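Long-range contact in Box C/D snoRNA protein 1 (Saccharomyces cerevisiae, PDB 6THL), which is required for the accumulation of box C/D snoRNAs, with roles in snoRNA processing, snoRNA transport to the nucleolus and ribosome biogenesis: residues Cys17-Lys22 / Val160-Thr165. Numbering follows the deposited sequence.
Sequences CLMLPK and VIEFPT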
ATOM      1  N   CYS B  17       6.311  18.224  18.226  1.00 53.60           N
ATOM      2  CA  CYS B  17       5.839  17.070  17.388  1.00 50.38           C
ATOM      3  C   CYS B  17       4.360  17.050  17.101  1.00 46.82           C
ATOM      4  O   CYS B  17       3.576  16.869  18.001  1.00 53.55           O
ATOM      5  CB  CYS B  17       6.238  15.737  18.009  1.00 45.52           C
ATOM      6  SG  CYS B  17       7.965  15.780  18.429  1.00 50.17           S
ATOM      7  N   LEU B  18       3.970  17.220  15.846  1.00 50.73           N
ATOM      8  CA  LEU B  18       2.549  17.128  15.500  1.00 56.01           C
ATOM      9  C   LEU B  18       2.153  15.668  15.353  1.00 55.86           C
ATOM     10  O   LEU B  18       2.812  14.878  14.671  1.00 48.03           O
ATOM     11  CB  LEU B  18       2.202  17.901  14.228  1.00 54.69           C
ATOM     12  CG  LEU B  18       2.560  19.371  14.303  1.00 53.74           C
ATOM     13  CD1 LEU B  18       2.199  20.092  13.013  1.00 58.77           C
ATOM     14  CD2 LEU B  18       1.851  19.967  15.491  1.00 51.72           C
ATOM     15  N   MET B  19       1.063  15.343  16.026  1.00 57.04           N
ATOM     16  CA  MET B  19       0.617  13.988  16.165  1.00 54.84           C
ATOM     17  C   MET B  19      -0.672  13.838  15.365  1.00 51.38           C
ATOM     18  O   MET B  19      -1.631  14.597  15.518  1.00 48.04           O
ATOM     19  CB  MET B  19       0.444  13.663  17.655  1.00 53.72           C
ATOM     20  CG  MET B  19       1.776  13.727  18.399  1.00 53.45           C
ATOM     21  SD  MET B  19       2.824  12.299  17.998  1.00 55.41           S
ATOM     22  CE  MET B  19       4.392  13.100  17.770  1.00 61.05           C
ATOM     23  N   LEU B  20      -0.667  12.861  14.475  1.00 46.01           N
ATOM     24  CA  LEU B  20      -1.798  12.600  13.639  1.00 41.85           C
ATOM     25  C   LEU B  20      -2.729  11.663  14.397  1.00 40.01           C
ATOM     26  O   LEU B  20      -2.290  10.967  15.334  1.00 42.25           O
ATOM     27  CB  LEU B  20      -1.258  11.989  12.353  1.00 46.49           C
ATOM     28  CG  LEU B  20      -0.356  12.954  11.543  1.00 50.40           C
ATOM     29  CD1 LEU B  20       0.242  12.281  10.308  1.00 50.18           C
ATOM     30  CD2 LEU B  20      -1.100  14.240  11.133  1.00 49.59           C
ATOM     31  N   PRO B  21      -4.014  11.614  14.018  1.00 40.15           N
ATOM     32  CA  PRO B  21      -4.850  10.501  14.514  1.00 39.38           C
ATOM     33  C   PRO B  21      -4.217   9.164  14.170  1.00 38.94           C
ATOM     34  O   PRO B  21      -3.612   8.993  13.113  1.00 36.24           O
ATOM     35  CB  PRO B  21      -6.171  10.648  13.782  1.00 38.02           C
ATOM     36  CG  PRO B  21      -6.053  11.828  12.892  1.00 41.03           C
ATOM     37  CD  PRO B  21      -4.628  12.315  12.885  1.00 43.95           C
ATOM     38  N   LYS B  22      -4.343   8.242  15.104  1.00 43.85           N
ATOM     39  CA  LYS B  22      -3.597   6.972  15.116  1.00 47.70           C
ATOM     40  C   LYS B  22      -3.895   6.062  13.903  1.00 46.92           C
ATOM     41  O   LYS B  22      -3.017   5.315  13.409  1.00 44.12           O
ATOM     42  CB  LYS B  22      -3.876   6.240  16.456  1.00 51.40           C
ATOM     43  CG  LYS B  22      -3.006   6.691  17.644  1.00 57.30           C
ATOM     44  CD  LYS B  22      -3.811   7.084  18.894  1.00 62.35           C
ATOM     45  CE  LYS B  22      -2.996   7.964  19.861  1.00 65.80           C
ATOM     46  NZ  LYS B  22      -3.784   8.457  21.034  1.00 67.67           N
ATOM     47  N   VAL B 160       8.212  18.734  13.731  1.00 45.25           N
ATOM     48  CA  VAL B 160       8.070  17.590  12.821  1.00 42.75           C
ATOM     49  C   VAL B 160       6.658  17.118  12.755  1.00 40.99           C
ATOM     50  O   VAL B 160       5.877  17.333  13.661  1.00 42.43           O
ATOM     51  CB  VAL B 160       8.952  16.414  13.207  1.00 43.91           C
ATOM     52  CG1 VAL B 160      10.409  16.732  12.876  1.00 42.83           C
ATOM     53  CG2 VAL B 160       8.754  16.051  14.674  1.00 44.83           C
ATOM     54  N   ILE B 161       6.302  16.499  11.649  1.00 43.22           N
ATOM     55  CA  ILE B 161       5.053  15.770  11.619  1.00 43.15           C
ATOM     56  C   ILE B 161       5.400  14.364  12.074  1.00 47.13           C
ATOM     57  O   ILE B 161       6.002  13.546  11.338  1.00 41.81           O
ATOM     58  CB  ILE B 161       4.395  15.794  10.252  1.00 41.75           C
ATOM     59  CG1 ILE B 161       3.766  17.168  10.072  1.00 38.45           C
ATOM     60  CG2 ILE B 161       3.295  14.739  10.205  1.00 47.50           C
ATOM     61  CD1 ILE B 161       3.447  17.513   8.654  1.00 38.94           C
ATOM     62  N   GLU B 162       5.081  14.135  13.341  1.00 48.68           N
ATOM     63  CA  GLU B 162       5.361  12.876  14.029  1.00 45.36           C
ATOM     64  C   GLU B 162       6.860  12.659  14.287  1.00 45.06           C
ATOM     65  O   GLU B 162       7.264  12.137  15.343  1.00 50.90           O
ATOM     66  CB  GLU B 162       4.749  11.669  13.271  1.00 41.42           C
ATOM     67  CG  GLU B 162       3.233  11.701  13.123  1.00 38.12           C
ATOM     68  CD  GLU B 162       2.477  11.052  14.261  1.00 37.00           C
ATOM     69  OE1 GLU B 162       1.267  11.338  14.388  1.00 42.26           O
ATOM     70  OE2 GLU B 162       3.057  10.251  15.012  1.00 33.04           O
ATOM     71  N   PHE B 163       7.683  13.039  13.332  1.00 42.86           N
ATOM     72  CA  PHE B 163       9.066  12.616  13.338  1.00 44.80           C
ATOM     73  C   PHE B 163       9.677  13.112  12.044  1.00 48.71           C
ATOM     74  O   PHE B 163       9.014  13.125  10.988  1.00 52.30           O
ATOM     75  CB  PHE B 163       9.253  11.062  13.497  1.00 44.22           C
ATOM     76  CG  PHE B 163       8.793  10.221  12.299  1.00 41.12           C
ATOM     77  CD1 PHE B 163       9.681   9.787  11.363  1.00 40.36           C
ATOM     78  CD2 PHE B 163       7.467   9.854  12.148  1.00 41.02           C
ATOM     79  CE1 PHE B 163       9.264   9.023  10.285  1.00 42.38           C
ATOM     80  CE2 PHE B 163       7.041   9.098  11.071  1.00 40.28           C
ATOM     81  CZ  PHE B 163       7.943   8.670  10.146  1.00 40.69           C
ATOM     82  N   PRO B 164      10.941  13.515  12.119  1.00 50.79           N
ATOM     83  CA  PRO B 164      11.625  14.107  10.985  1.00 51.43           C
ATOM     84  C   PRO B 164      11.494  13.316   9.691  1.00 47.72           C
ATOM     85  O   PRO B 164      11.540  12.084   9.692  1.00 48.09           O
ATOM     86  CB  PRO B 164      13.098  14.112  11.428  1.00 54.97           C
ATOM     87  CG  PRO B 164      13.171  13.148  12.567  1.00 55.81           C
ATOM     88  CD  PRO B 164      11.855  13.279  13.250  1.00 53.25           C
ATOM     89  N   THR B 165      11.324  14.049   8.607  1.00 43.25           N
ATOM     90  CA  THR B 165      11.523  13.521   7.278  1.00 46.22           C
ATOM     91  C   THR B 165      12.812  14.215   6.783  1.00 51.78           C
ATOM     92  O   THR B 165      13.050  15.375   7.136  1.00 61.40           O
ATOM     93  CB  THR B 165      10.299  13.863   6.410  1.00 43.31           C
ATOM     94  OG1 THR B 165       9.106  13.357   7.047  1.00 44.16           O
ATOM     95  CG2 THR B 165      10.442  13.317   5.014  1.00 41.29           C
TER
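Glu162 reaches across to Leu20 and continues with its side chain a pairing that the backbones of two parallel strands begin. Its CB lies 4.0 Å from Leu18 O. With CG turned beside the backbone N (chi1 -61°), the chain crosses Leu20 obliquely, CG passing 3.6 Å from Leu18 O and meeting Leu20 CG. A bend at chi2 (-89°) then sets the carboxylate between Met19 and Leu20: CD lies 3.6 Å from Leu20 N, OE1 accepts a nearly straight hydrogen bond from that N, while OE2 sits 3.6 Å from Met19 SD and bonds to Asn30 ND2. Strands 15-18 and 159-161 form the parallel half of a small mixed sheet in the BCD1 domain, completed by strand 11-12. Leu18 N donates to Val160 O at 2.9 Å, and Leu18 O takes a weak bond from Glu162 N. With an alanine here in place of Glu162, Leu20 N and Asn30 would probably lose the carboxylate that joins them. Cys17 SG packs against Val160 CG2 (3.8 Å) on one face of the sheet; on the other, Leu18 CD1 lies loosely over Ile161 CG1. Beyond the strand end, Leu20 CD1 meets Ile161 CG2 at 3.9 Å.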